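PDB 2W5V: alkaline phosphatase from Antarctic bacterium, which probably hydrolyses phosphate monoesters at alkaline pH with the help of bound zinc and magnesium ions. Local coordinates for residues A155-M158 / T159-D162; A185-G189 / N190-I194; A110-I114 / V115-A119; G87-A90 / F91-I95; K96-N99 / A100-G103. The protein carries 1 engineered substitution. All blocks are in the same frame, centred on the assembly; numbering follows the deposited sequence.

Contact 1: A155-M158 / T159-D162; sequences AMDM and TESD
The carboxylates of D157 and E160 face each other obliquely, their planes 51° apart, with D157 OD1 3.7 Å from E160 OE1. M156 O lies over the E160 group, 3.8 Å from its CD, on the same side as D157 OD1, while OE2 brushes the methylene CG of M156. The setting is the end of helix 151-158, where the chain leaves through a type I beta turn from M158 to S161. Carboxylates this close would probably repel unless a cation or solvent screens them. Separately, D157 is a magnesium ligand, with E153 and H144, in a structure of this protein, although no ion is bound there in this chain.

Hydroxyls gather up the last carbonyls of the helix. T159 OG1 donates to M156 O at 2.7 Å, in the carbonyl plane; the T159 backbone N adds a weak bond to the same oxygen. This hydroxyl lies between the backbone N and the carbonyl carbon (chi1 80°), which turns it back toward the preceding helical turn and sends CG2 toward L187; T159 also touches V183 of the same helix 183-188. E160 N bonds D157 O at 2.9 Å. M158, buried, bends its chain so that SD passes 3.8 Å from S161 OG.

The turn itself closes on M158 O, which is gripped twice by one residue: S161 N reaches it at 3.1 Å from well above the carbonyl plane, and S161 OG at 2.8 Å from only 18° out of that plane.

Contact 2: A185-G189 / N190-I194; sequences AILKG and NQFTI
L187 lays its CD2 methyl against the F192 ring, 3.7 Å from CD1, while its other methyl, CD1, meets I194 CD1 at 4.0 Å, the side chains nearly at right angles. L187 O sits at the edge of the F192 ring, in its plane, and F166 of the central sheet packs on L187, F192 and I194. Alongside, the extended chain of K188 runs obliquely over I194, its CG 4.0 Å from I194 CG1, and K188 CA makes a CH...O contact to F192 O.

The backbone here ends helix 183-188 with the bonding pattern of a Schellman motif: F192 N gives a long, weak bond to L187 O, Q191 N reaches K188 O at 3.3 Å, and Q191 takes a positive phi of 82°. The L187 to F192 packing is the hydrophobic contact that commonly accompanies this motif. The reversal feeds the chain into strand 192-195, at the margin of the large sheet.

N190 seals the helix end. Its CG is anti to the carbonyl carbon (chi1 -84°), which brings ND2 back to I186 O at 2.8 Å with an N-H...O angle of 162°. An alanine here lacks the amide, and I186 O would probably be left without this mate, its link to the turn weakened. The acceptor lies close to the amide plane, and N190 runs side by side with I186, ND2 3.7 Å from CG2.

Contact 3: A110-I114 / V115-A119; sequences AVKSI and VEIAA
S113 and E116 exchange hydrogen bonds in both directions, the capping box of helix 114-120. S113, at the N-cap, accepts from E116 N through OG at 3.2 Å, and its own backbone N donates to E116 OE1 at 2.9 Å with an N-H...O angle of 166°. The carboxylate is met on its anti side, 30° out of plane. Both side chains are set for the exchange: S113 OG lies between backbone N and carbonyl carbon (chi1 82°), over the first helical turn, and the extended E116 chain carries its acid back past OG of S113. The helix proper begins with the bonds I117 N to S113 O at 3.0 Å and A118 N to I114 O at 2.8 Å.

A second layer steadies the carboxylate. A water donates to E116 OE1 at 2.7 Å and, weakly, to V111 O. OE2 is bonded to NE2 of H144, a magnesium ligand in a structure of this protein, though no ion is bound at that site in this chain; E116 probably helps to orient that imidazole. K112 crosses I117 at about a right angle with its chain fully extended; CE presses on I117 CG1 at 3.5 Å, tighter than usual, while NZ goes on to Q375 O.

Outward from the cap, I114 and I117 pack on F364 of helix 362-371, and I117 also on L368. V115 and A118 lie against T125 of strand 124-129, and S113 touches C93 at the end of helix 86-93.

Contact 4: G87-A90 / F91-I95; sequences GATA and FSCGI
G87 O stands over the centre of the F91 ring, 3.7 Å above its plane. F91 CG is anti to the carbonyl carbon (chi1 -59°), which folds the ring back along the helix over the preceding turn; CB rests 3.4 Å from A88 O. An alanine in place of F91 removes the ring and would probably open a gap over the G87 carbonyl, stripping that turn of its aromatic cover. Apolar contact is slight: T89 CG2 lies 4.0 Å from C93 CB.

Backbone hydrogen bonds carry the last turns of helix 86-93. S92 N meets A88 O in the carbonyl plane at 2.8 Å, C93 N meets T89 O at the same distance, and G94 N reaches A90 O at 3.0 Å from above the carbonyl plane, with a weak second bond to T89 O. The helix stops at G94, whose positive phi would jam a CB against the preceding carbonyl. CH...O contacts follow, A90 CA lying 3.4 Å from I95 O.

The side-chain hydroxyls look elsewhere: T89 OG1 is bonded to A85 O, G103 N and S140 OG, and S92 OG to S140 O.

At its other end this helix starts just beyond S84, the predicted nucleophile, which is phosphorylated in this crystal. The N-terminal end of a helix would probably stabilise negative charge there. The buried helix start, with G87 near D301 and A88 near T137, lies beside the zinc and magnesium sites, and small residues there are consistent with the close approach of those metal-binding side chains.

Contact 5: K96-N99 / A100-G103; sequences KTYN and AAIG
Y98 lays its ring over the methyl of A101, and the contact can be followed outward along the side chain. At CB the torsion chi1 of 60° puts CG between the backbone N and the carbonyl carbon, and the ring folds forward across the turn instead of trailing away from it. CG lies 4.1 Å from A101 CB, CD1 is 3.8 Å from A101 N, and CE1 and CZ each approach the methyl to 3.7 Å. The A101 methyl is thus centred under one face, 11° off the ring normal, a CH-pi contact. Beyond it, OH is bonded to L146 O.

T97 closes on the same methyl from another direction, with OG1 3.4 Å away; that hydroxyl is bonded to V104 O. A101 CB is therefore shared between an aromatic face and a threonine. The backbone below is pinned by A101 N to Y98 O, a nearly straight bond of 3.0 Å.

N99 turns its amide the other way, OD1 to S86 OG and D83 N, ND2 to V81 O, and packs on Y325 of the second subunit. Its side chain lies about 10 Å from a bound zinc ion. A100 holds a positive phi of 95°, and its CB is squeezed to 2.7 Å from N99 O. That is the geometry of a type II beta turn from Y98 to A101, with alanine at the third position, where glycine is the usual choice.

How the contacts relate
Along the chain the order is contact 4, contact 5, contact 3, contact 1 and contact 2, and each touches the next. Centres lie about 8 Å apart between contacts 4 and 5, and about 10 Å between contacts 1 and 2, whereas those of contacts 2 and 5 are about 28 Å apart. Contacts 4 and 3 belong to successive helices, 86-93 and 114-120, joined where I114 N meets S92 O. D162 of contact 1 packs on A119 and E116 of contact 3, and helices 151-158 and 183-188 lie together. The series thus runs from the helix beside the catalytic metals to strand 192-195, an outermost strand of the large mixed sheet.

Contact 1: A155-M158 / T159-D162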
loop_
_atom_site.group_PDB
_atom_site.type_symbol
_atom_site.label_atom_id
_atom_site.label_comp_id
_atom_site.label_asym_id
_atom_site.label_seq_id
_atom_site.Cartn_x
_atom_site.Cartn_y
_atom_site.Cartn_z
ATOM N N ALA B 155 -19.696 -27.244 6.596
ATOM C CA ALA B 155 -20.058 -27.458 7.993
ATOM C C ALA B 155 -19.753 -28.894 8.428
ATOM O O ALA B 155 -19.182 -29.124 9.495
ATOM C CB ALA B 155 -21.524 -27.139 8.216
ATOM N N MET B 156 -20.139 -29.863 7.606
ATOM C CA MET B 156 -19.818 -31.254 7.905
ATOM C C MET B 156 -18.303 -31.476 7.969
ATOM O O MET B 156 -17.832 -32.264 8.788
ATOM C CB MET B 156 -20.441 -32.197 6.871
ATOM C CG MET B 156 -20.189 -33.664 7.170
ATOM S SD MET B 156 -21.180 -34.240 8.568
ATOM C CE MET B 156 -22.830 -34.061 7.895
ATOM N N ASP B 157 -17.547 -30.794 7.104
ATOM C CA ASP B 157 -16.082 -30.880 7.127
ATOM C C ASP B 157 -15.504 -30.421 8.469
ATOM O O ASP B 157 -14.475 -30.933 8.922
ATOM C CB ASP B 157 -15.462 -30.045 5.999
ATOM C CG ASP B 157 -15.645 -30.674 4.624
ATOM O OD1 ASP B 157 -15.981 -31.880 4.537
ATOM O OD2 ASP B 157 -15.440 -29.955 3.619
ATOM N N MET B 158 -16.156 -29.446 9.094
ATOM C CA MET B 158 -15.715 -28.965 10.401
ATOM C C MET B 158 -15.609 -30.123 11.387
ATOM O O MET B 158 -14.663 -30.207 12.171
ATOM C CB MET B 158 -16.673 -27.892 10.940
ATOM C CG MET B 158 -16.384 -27.445 12.380
ATOM S SD MET B 158 -14.876 -26.466 12.502
ATOM C CE MET B 158 -15.474 -24.870 11.944
ATOM N N THR B 159 -16.578 -31.028 11.333
ATOM C CA THR B 159 -16.623 -32.147 12.265
ATOM C C THR B 159 -15.477 -33.133 12.046
ATOM O O THR B 159 -15.215 -33.980 12.899
ATOM C CB THR B 159 -17.978 -32.901 12.188
ATOM O OG1 THR B 159 -17.980 -33.786 11.057
ATOM C CG2 THR B 159 -19.132 -31.906 12.079
ATOM N N GLU B 160 -14.803 -33.026 10.904
ATOM C CA GLU B 160 -13.705 -33.936 10.576
ATOM C C GLU B 160 -12.359 -33.208 10.623
ATOM O O GLU B 160 -11.314 -33.782 10.317
ATOM C CB GLU B 160 -13.903 -34.531 9.181
ATOM C CG GLU B 160 -15.273 -35.156 8.932
ATOM C CD GLU B 160 -15.661 -35.143 7.457
ATOM O OE1 GLU B 160 -14.842 -34.686 6.628
ATOM O OE2 GLU B 160 -16.785 -35.582 7.124
ATOM N N SER B 161 -12.395 -31.937 10.997
ATOM C CA SER B 161 -11.194 -31.114 10.971
ATOM C C SER B 161 -10.384 -31.261 12.253
ATOM O O SER B 161 -10.812 -31.918 13.198
ATOM C CB SER B 161 -11.557 -29.643 10.750
ATOM O OG SER B 161 -12.131 -29.080 11.919
ATOM N N ASP B 162 -9.218 -30.624 12.281
ATOM C CA ASP B 162 -8.316 -30.699 13.424
ATOM C C ASP B 162 -8.489 -29.508 14.373
ATOM O O ASP B 162 -7.841 -29.440 15.418
ATOM C CB ASP B 162 -6.866 -30.774 12.935
ATOM C CG ASP B 162 -6.574 -32.052 12.162
ATOM O OD1 ASP B 162 -6.777 -33.149 12.735
ATOM O OD2 ASP B 162 -6.134 -31.957 10.989
#

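Contact 2: A185-G189 / N190-I194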
loop_
_atom_site.group_PDB
_atom_site.type_symbol
_atom_site.label_atom_id
_atom_site.label_comp_id
_atom_site.label_asym_id
_atom_site.label_seq_id
_atom_site.Cartn_x
_atom_site.Cartn_y
_atom_site.Cartn_z
ATOM N N ALA B 185 -24.846 -32.154 16.583
ATOM C CA ALA B 185 -24.692 -33.374 17.371
ATOM C C ALA B 185 -23.422 -34.120 16.973
ATOM O O ALA B 185 -22.738 -34.697 17.816
ATOM C CB ALA B 185 -25.916 -34.276 17.210
ATOM N N ILE B 186 -23.112 -34.100 15.682
ATOM C CA ILE B 186 -21.889 -34.715 15.183
ATOM C C ILE B 186 -20.657 -33.959 15.690
ATOM O O ILE B 186 -19.655 -34.571 16.057
ATOM C CB ILE B 186 -21.884 -34.790 13.639
ATOM C CG1 ILE B 186 -23.130 -35.531 13.142
ATOM C CG2 ILE B 186 -20.619 -35.467 13.139
ATOM C CD1 ILE B 186 -23.110 -35.847 11.663
ATOM N N LEU B 187 -20.736 -32.632 15.721
ATOM C CA LEU B 187 -19.651 -31.842 16.298
ATOM C C LEU B 187 -19.367 -32.268 17.732
ATOM O O LEU B 187 -18.220 -32.532 18.094
ATOM C CB LEU B 187 -19.975 -30.345 16.276
ATOM C CG LEU B 187 -19.546 -29.536 15.054
ATOM C CD1 LEU B 187 -19.984 -28.091 15.211
ATOM C CD2 LEU B 187 -18.044 -29.625 14.852
ATOM N N LYS B 188 -20.416 -32.317 18.549
ATOM C CA LYS B 188 -20.261 -32.621 19.969
ATOM C C LYS B 188 -19.754 -34.042 20.187
ATOM O O LYS B 188 -19.067 -34.323 21.169
ATOM C CB LYS B 188 -21.578 -32.426 20.711
ATOM C CG LYS B 188 -22.129 -31.011 20.682
ATOM C CD LYS B 188 -23.508 -30.985 21.330
ATOM C CE LYS B 188 -24.189 -29.644 21.170
ATOM N NZ LYS B 188 -25.616 -29.715 21.589
ATOM N N GLY B 189 -20.104 -34.940 19.272
ATOM C CA GLY B 189 -19.651 -36.317 19.350
ATOM C C GLY B 189 -18.210 -36.437 18.893
ATOM O O GLY B 189 -17.626 -37.513 18.956
ATOM N N ASN B 190 -17.650 -35.328 18.409
ATOM C CA ASN B 190 -16.229 -35.248 18.056
ATOM C C ASN B 190 -15.436 -34.409 19.058
ATOM O O ASN B 190 -14.418 -33.817 18.708
ATOM C CB ASN B 190 -16.038 -34.670 16.647
ATOM C CG ASN B 190 -16.183 -35.717 15.558
ATOM O OD1 ASN B 190 -15.232 -36.430 15.238
ATOM N ND2 ASN B 190 -17.373 -35.804 14.972
ATOM N N GLN B 191 -15.929 -34.342 20.291
ATOM C CA GLN B 191 -15.222 -33.684 21.396
ATOM C C GLN B 191 -15.380 -32.161 21.466
ATOM O O GLN B 191 -14.743 -31.505 22.293
ATOM C CB GLN B 191 -13.739 -34.059 21.399
ATOM C CG GLN B 191 -13.475 -35.521 21.717
ATOM C CD GLN B 191 -11.993 -35.829 21.821
ATOM O OE1 GLN B 191 -11.492 -36.167 22.893
ATOM N NE2 GLN B 191 -11.281 -35.700 20.705
ATOM N N PHE B 192 -16.233 -31.597 20.616
ATOM C CA PHE B 192 -16.517 -30.167 20.697
ATOM C C PHE B 192 -17.555 -29.835 21.756
ATOM O O PHE B 192 -18.661 -30.372 21.741
ATOM C CB PHE B 192 -16.985 -29.626 19.348
ATOM C CG PHE B 192 -15.867 -29.257 18.430
ATOM C CD1 PHE B 192 -15.428 -30.148 17.466
ATOM C CD2 PHE B 192 -15.247 -28.024 18.537
ATOM C CE1 PHE B 192 -14.393 -29.806 16.615
ATOM C CE2 PHE B 192 -14.214 -27.683 17.696
ATOM C CZ PHE B 192 -13.789 -28.573 16.736
ATOM N N THR B 193 -17.191 -28.953 22.680
ATOM C CA THR B 193 -18.180 -28.299 23.516
ATOM C C THR B 193 -18.692 -27.114 22.711
ATOM O O THR B 193 -17.901 -26.322 22.209
ATOM C CB THR B 193 -17.576 -27.819 24.847
ATOM O OG1 THR B 193 -17.158 -28.959 25.617
ATOM C CG2 THR B 193 -18.604 -27.030 25.644
ATOM N N ILE B 194 -20.009 -27.003 22.563
ATOM C CA ILE B 194 -20.583 -25.957 21.721
ATOM C C ILE B 194 -21.455 -25.000 22.524
ATOM O O ILE B 194 -22.322 -25.426 23.273
ATOM C CB ILE B 194 -21.442 -26.553 20.586
ATOM C CG1 ILE B 194 -20.607 -27.478 19.699
ATOM C CG2 ILE B 194 -22.106 -25.447 19.768
ATOM C CD1 ILE B 194 -19.485 -26.782 18.967
HETATM O O HOH W 1 -17.686 -36.139 22.472
#

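Contact 3: A110-I114 / V115-A119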
loop_
_atom_site.group_PDB
_atom_site.type_symbol
_atom_site.label_atom_id
_atom_site.label_comp_id
_atom_site.label_asym_id
_atom_site.label_seq_id
_atom_site.Cartn_x
_atom_site.Cartn_y
_atom_site.Cartn_z
ATOM N N ALA B 110 -7.750 -32.130 -3.056
ATOM C CA ALA B 110 -7.437 -31.476 -1.791
ATOM C C ALA B 110 -5.932 -31.282 -1.633
ATOM O O ALA B 110 -5.120 -32.082 -2.111
ATOM C CB ALA B 110 -8.009 -32.253 -0.612
ATOM N N VAL B 111 -5.568 -30.206 -0.953
ATOM C CA VAL B 111 -4.176 -29.935 -0.662
ATOM C C VAL B 111 -4.047 -29.718 0.848
ATOM O O VAL B 111 -4.974 -29.217 1.490
ATOM C CB VAL B 111 -3.658 -28.728 -1.494
ATOM C CG1 VAL B 111 -4.727 -27.666 -1.614
ATOM C CG2 VAL B 111 -2.403 -28.144 -0.889
ATOM N N LYS B 112 -2.914 -30.127 1.412
ATOM C CA LYS B 112 -2.686 -30.014 2.853
ATOM C C LYS B 112 -2.601 -28.556 3.305
ATOM O O LYS B 112 -1.838 -27.775 2.744
ATOM C CB LYS B 112 -1.398 -30.736 3.229
ATOM C CG LYS B 112 -1.150 -30.864 4.723
ATOM C CD LYS B 112 0.081 -31.727 4.950
ATOM C CE LYS B 112 0.323 -32.029 6.420
ATOM N NZ LYS B 112 1.583 -32.822 6.584
ATOM N N SER B 113 -3.369 -28.210 4.336
ATOM C CA SER B 113 -3.439 -26.831 4.832
ATOM C C SER B 113 -2.511 -26.572 6.017
ATOM O O SER B 113 -1.986 -27.505 6.632
ATOM C CB SER B 113 -4.871 -26.505 5.254
ATOM O OG SER B 113 -5.119 -26.989 6.565
ATOM N N ILE B 114 -2.336 -25.297 6.351
ATOM C CA ILE B 114 -1.487 -24.914 7.475
ATOM C C ILE B 114 -2.081 -25.409 8.802
ATOM O O ILE B 114 -1.348 -25.736 9.736
ATOM C CB ILE B 114 -1.256 -23.379 7.513
ATOM C CG1 ILE B 114 -0.106 -23.026 8.469
ATOM C CG2 ILE B 114 -2.531 -22.676 7.889
ATOM C CD1 ILE B 114 1.243 -23.609 8.058
ATOM N N VAL B 115 -3.405 -25.470 8.885
ATOM C CA VAL B 115 -4.053 -26.030 10.072
ATOM C C VAL B 115 -3.758 -27.531 10.221
ATOM O O VAL B 115 -3.533 -28.018 11.332
ATOM C CB VAL B 115 -5.580 -25.770 10.058
ATOM C CG1 VAL B 115 -6.296 -26.599 11.116
ATOM C CG2 VAL B 115 -5.864 -24.281 10.261
ATOM N N GLU B 116 -3.769 -28.266 9.109
ATOM C CA GLU B 116 -3.458 -29.696 9.155
ATOM C C GLU B 116 -1.985 -29.942 9.505
ATOM O O GLU B 116 -1.656 -30.877 10.235
ATOM C CB GLU B 116 -3.843 -30.374 7.831
ATOM C CG GLU B 116 -5.357 -30.425 7.634
ATOM C CD GLU B 116 -5.797 -30.718 6.197
ATOM O OE1 GLU B 116 -5.033 -30.451 5.243
ATOM O OE2 GLU B 116 -6.937 -31.199 6.027
ATOM N N ILE B 117 -1.102 -29.094 8.989
ATOM C CA ILE B 117 0.310 -29.132 9.371
ATOM C C ILE B 117 0.485 -28.788 10.852
ATOM O O ILE B 117 1.228 -29.453 11.577
ATOM C CB ILE B 117 1.137 -28.159 8.492
ATOM C CG1 ILE B 117 1.268 -28.737 7.077
ATOM C CG2 ILE B 117 2.507 -27.883 9.122
ATOM C CD1 ILE B 117 1.751 -27.743 6.050
ATOM N N ALA B 118 -0.213 -27.757 11.318
ATOM C CA ALA B 118 -0.086 -27.359 12.715
ATOM C C ALA B 118 -0.448 -28.534 13.628
ATOM O O ALA B 118 0.271 -28.852 14.583
ATOM C CB ALA B 118 -0.978 -26.171 13.004
ATOM N N ALA B 119 -1.569 -29.176 13.325
ATOM C CA ALA B 119 -2.042 -30.301 14.123
ATOM C C ALA B 119 -0.987 -31.398 14.198
ATOM O O ALA B 119 -0.734 -31.945 15.266
ATOM C CB ALA B 119 -3.342 -30.845 13.563
HETATM O O HOH W 2 -5.676 -32.081 3.197
#

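Contact 4: G87-A90 / F91-I95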
loop_
_atom_site.group_PDB
_atom_site.type_symbol
_atom_site.label_atom_id
_atom_site.label_comp_id
_atom_site.label_asym_id
_atom_site.label_seq_id
_atom_site.Cartn_x
_atom_site.Cartn_y
_atom_site.Cartn_z
ATOM N N GLY B 87 -8.473 -16.680 -2.655
ATOM C CA GLY B 87 -7.622 -15.769 -1.910
ATOM C C GLY B 87 -7.189 -16.341 -0.573
ATOM O O GLY B 87 -6.021 -16.248 -0.194
ATOM N N ALA B 88 -8.137 -16.930 0.147
ATOM C CA ALA B 88 -7.856 -17.511 1.451
ATOM C C ALA B 88 -7.105 -18.833 1.310
ATOM O O ALA B 88 -6.261 -19.166 2.144
ATOM C CB ALA B 88 -9.146 -17.730 2.222
ATOM N N THR B 89 -7.431 -19.595 0.269
ATOM C CA THR B 89 -6.757 -20.877 0.045
ATOM C C THR B 89 -5.265 -20.637 -0.284
ATOM O O THR B 89 -4.404 -21.455 0.055
ATOM C CB THR B 89 -7.454 -21.708 -1.067
ATOM O OG1 THR B 89 -8.789 -22.045 -0.651
ATOM C CG2 THR B 89 -6.688 -23.010 -1.329
ATOM N N ALA B 90 -4.956 -19.510 -0.924
ATOM C CA ALA B 90 -3.555 -19.151 -1.150
ATOM C C ALA B 90 -2.815 -19.091 0.188
ATOM O O ALA B 90 -1.717 -19.632 0.323
ATOM C CB ALA B 90 -3.445 -17.818 -1.879
ATOM N N PHE B 91 -3.431 -18.435 1.173
ATOM C CA PHE B 91 -2.852 -18.300 2.515
ATOM C C PHE B 91 -2.836 -19.628 3.276
ATOM O O PHE B 91 -1.853 -19.975 3.933
ATOM C CB PHE B 91 -3.643 -17.307 3.366
ATOM C CG PHE B 91 -3.722 -15.912 2.802
ATOM C CD1 PHE B 91 -2.759 -15.423 1.933
ATOM C CD2 PHE B 91 -4.756 -15.070 3.192
ATOM C CE1 PHE B 91 -2.840 -14.117 1.441
ATOM C CE2 PHE B 91 -4.840 -13.771 2.706
ATOM C CZ PHE B 91 -3.881 -13.292 1.832
ATOM N N SER B 92 -3.942 -20.359 3.217
ATOM C CA SER B 92 -4.075 -21.545 4.057
ATOM C C SER B 92 -3.327 -22.757 3.517
ATOM O O SER B 92 -2.900 -23.605 4.298
ATOM C CB SER B 92 -5.547 -21.906 4.264
ATOM O OG SER B 92 -6.116 -22.375 3.053
ATOM N N CYS B 93 -3.183 -22.845 2.193
ATOM C CA CYS B 93 -2.621 -24.040 1.556
ATOM C C CYS B 93 -1.371 -23.786 0.717
ATOM O O CYS B 93 -0.641 -24.720 0.395
ATOM C CB CYS B 93 -3.678 -24.743 0.702
ATOM S SG CYS B 93 -5.086 -25.341 1.677
ATOM N N GLY B 94 -1.129 -22.529 0.359
ATOM C CA GLY B 94 0.103 -22.175 -0.327
ATOM C C GLY B 94 0.124 -22.407 -1.829
ATOM O O GLY B 94 1.196 -22.484 -2.435
ATOM N N ILE B 95 -1.055 -22.510 -2.436
ATOM C CA ILE B 95 -1.155 -22.667 -3.882
ATOM C C ILE B 95 -2.085 -21.621 -4.489
ATOM O O ILE B 95 -3.016 -21.159 -3.832
ATOM C CB ILE B 95 -1.715 -24.045 -4.249
ATOM C CG1 ILE B 95 -3.088 -24.230 -3.595
ATOM C CG2 ILE B 95 -0.746 -25.138 -3.821
ATOM C CD1 ILE B 95 -3.947 -25.206 -4.304
#

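Contact 5: K96-N99 / A100-G103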
loop_
_atom_site.group_PDB
_atom_site.type_symbol
_atom_site.label_atom_id
_atom_site.label_comp_id
_atom_site.label_asym_id
_atom_site.label_seq_id
_atom_site.Cartn_x
_atom_site.Cartn_y
_atom_site.Cartn_z
ATOM N N LYS B 96 -1.818 -21.251 -5.740
ATOM C CA LYS B 96 -2.775 -20.499 -6.537
ATOM C C LYS B 96 -3.839 -21.482 -7.011
ATOM O O LYS B 96 -3.519 -22.566 -7.502
ATOM C CB LYS B 96 -2.094 -19.894 -7.764
ATOM C CG LYS B 96 -1.034 -18.848 -7.460
ATOM C CD LYS B 96 -1.665 -17.485 -7.184
ATOM C CE LYS B 96 -0.643 -16.364 -7.331
ATOM N NZ LYS B 96 -1.182 -15.058 -6.805
ATOM N N THR B 97 -5.102 -21.104 -6.879
ATOM C CA THR B 97 -6.195 -21.975 -7.293
ATOM C C THR B 97 -7.317 -21.138 -7.896
ATOM O O THR B 97 -7.198 -19.909 -7.964
ATOM C CB THR B 97 -6.686 -22.854 -6.118
ATOM O OG1 THR B 97 -7.628 -23.822 -6.601
ATOM C CG2 THR B 97 -7.323 -22.008 -5.011
ATOM N N TYR B 98 -8.388 -21.794 -8.348
ATOM C CA TYR B 98 -9.456 -21.127 -9.093
ATOM C C TYR B 98 -10.440 -20.411 -8.164
ATOM O O TYR B 98 -10.670 -20.870 -7.049
ATOM C CB TYR B 98 -10.183 -22.125 -10.020
ATOM C CG TYR B 98 -10.862 -23.313 -9.322
ATOM C CD1 TYR B 98 -12.141 -23.192 -8.792
ATOM C CD2 TYR B 98 -10.228 -24.548 -9.217
ATOM C CE1 TYR B 98 -12.765 -24.248 -8.162
ATOM C CE2 TYR B 98 -10.852 -25.623 -8.587
ATOM C CZ TYR B 98 -12.124 -25.465 -8.063
ATOM O OH TYR B 98 -12.768 -26.516 -7.434
ATOM N N ASN B 99 -10.999 -19.281 -8.600
ATOM C CA ASN B 99 -12.021 -18.615 -7.785
ATOM C C ASN B 99 -13.115 -19.606 -7.406
ATOM O O ASN B 99 -13.604 -20.348 -8.263
ATOM C CB ASN B 99 -12.641 -17.401 -8.497
ATOM C CG ASN B 99 -11.695 -16.196 -8.538
ATOM O OD1 ASN B 99 -10.585 -16.244 -8.000
ATOM N ND2 ASN B 99 -12.143 -15.108 -9.173
ATOM N N ALA B 100 -13.475 -19.596 -6.124
ATOM C CA ALA B 100 -14.492 -20.471 -5.533
ATOM C C ALA B 100 -13.914 -21.733 -4.885
ATOM O O ALA B 100 -14.602 -22.417 -4.134
ATOM C CB ALA B 100 -15.596 -20.829 -6.539
ATOM N N ALA B 101 -12.652 -22.046 -5.164
ATOM C CA ALA B 101 -12.035 -23.231 -4.562
ATOM C C ALA B 101 -11.868 -23.064 -3.056
ATOM O O ALA B 101 -11.507 -21.988 -2.589
ATOM C CB ALA B 101 -10.682 -23.524 -5.212
ATOM N N ILE B 102 -12.110 -24.134 -2.301
ATOM C CA ILE B 102 -11.886 -24.116 -0.859
ATOM C C ILE B 102 -10.906 -25.215 -0.481
ATOM O O ILE B 102 -11.282 -26.392 -0.422
ATOM C CB ILE B 102 -13.199 -24.326 -0.072
ATOM C CG1 ILE B 102 -14.204 -23.221 -0.401
ATOM C CG2 ILE B 102 -12.927 -24.370 1.439
ATOM C CD1 ILE B 102 -13.834 -21.851 0.167
ATOM N N GLY B 103 -9.654 -24.833 -0.238
ATOM C CA GLY B 103 -8.628 -25.782 0.161
ATOM C C GLY B 103 -8.413 -26.900 -0.851
ATOM O O GLY B 103 -8.034 -28.018 -0.483
#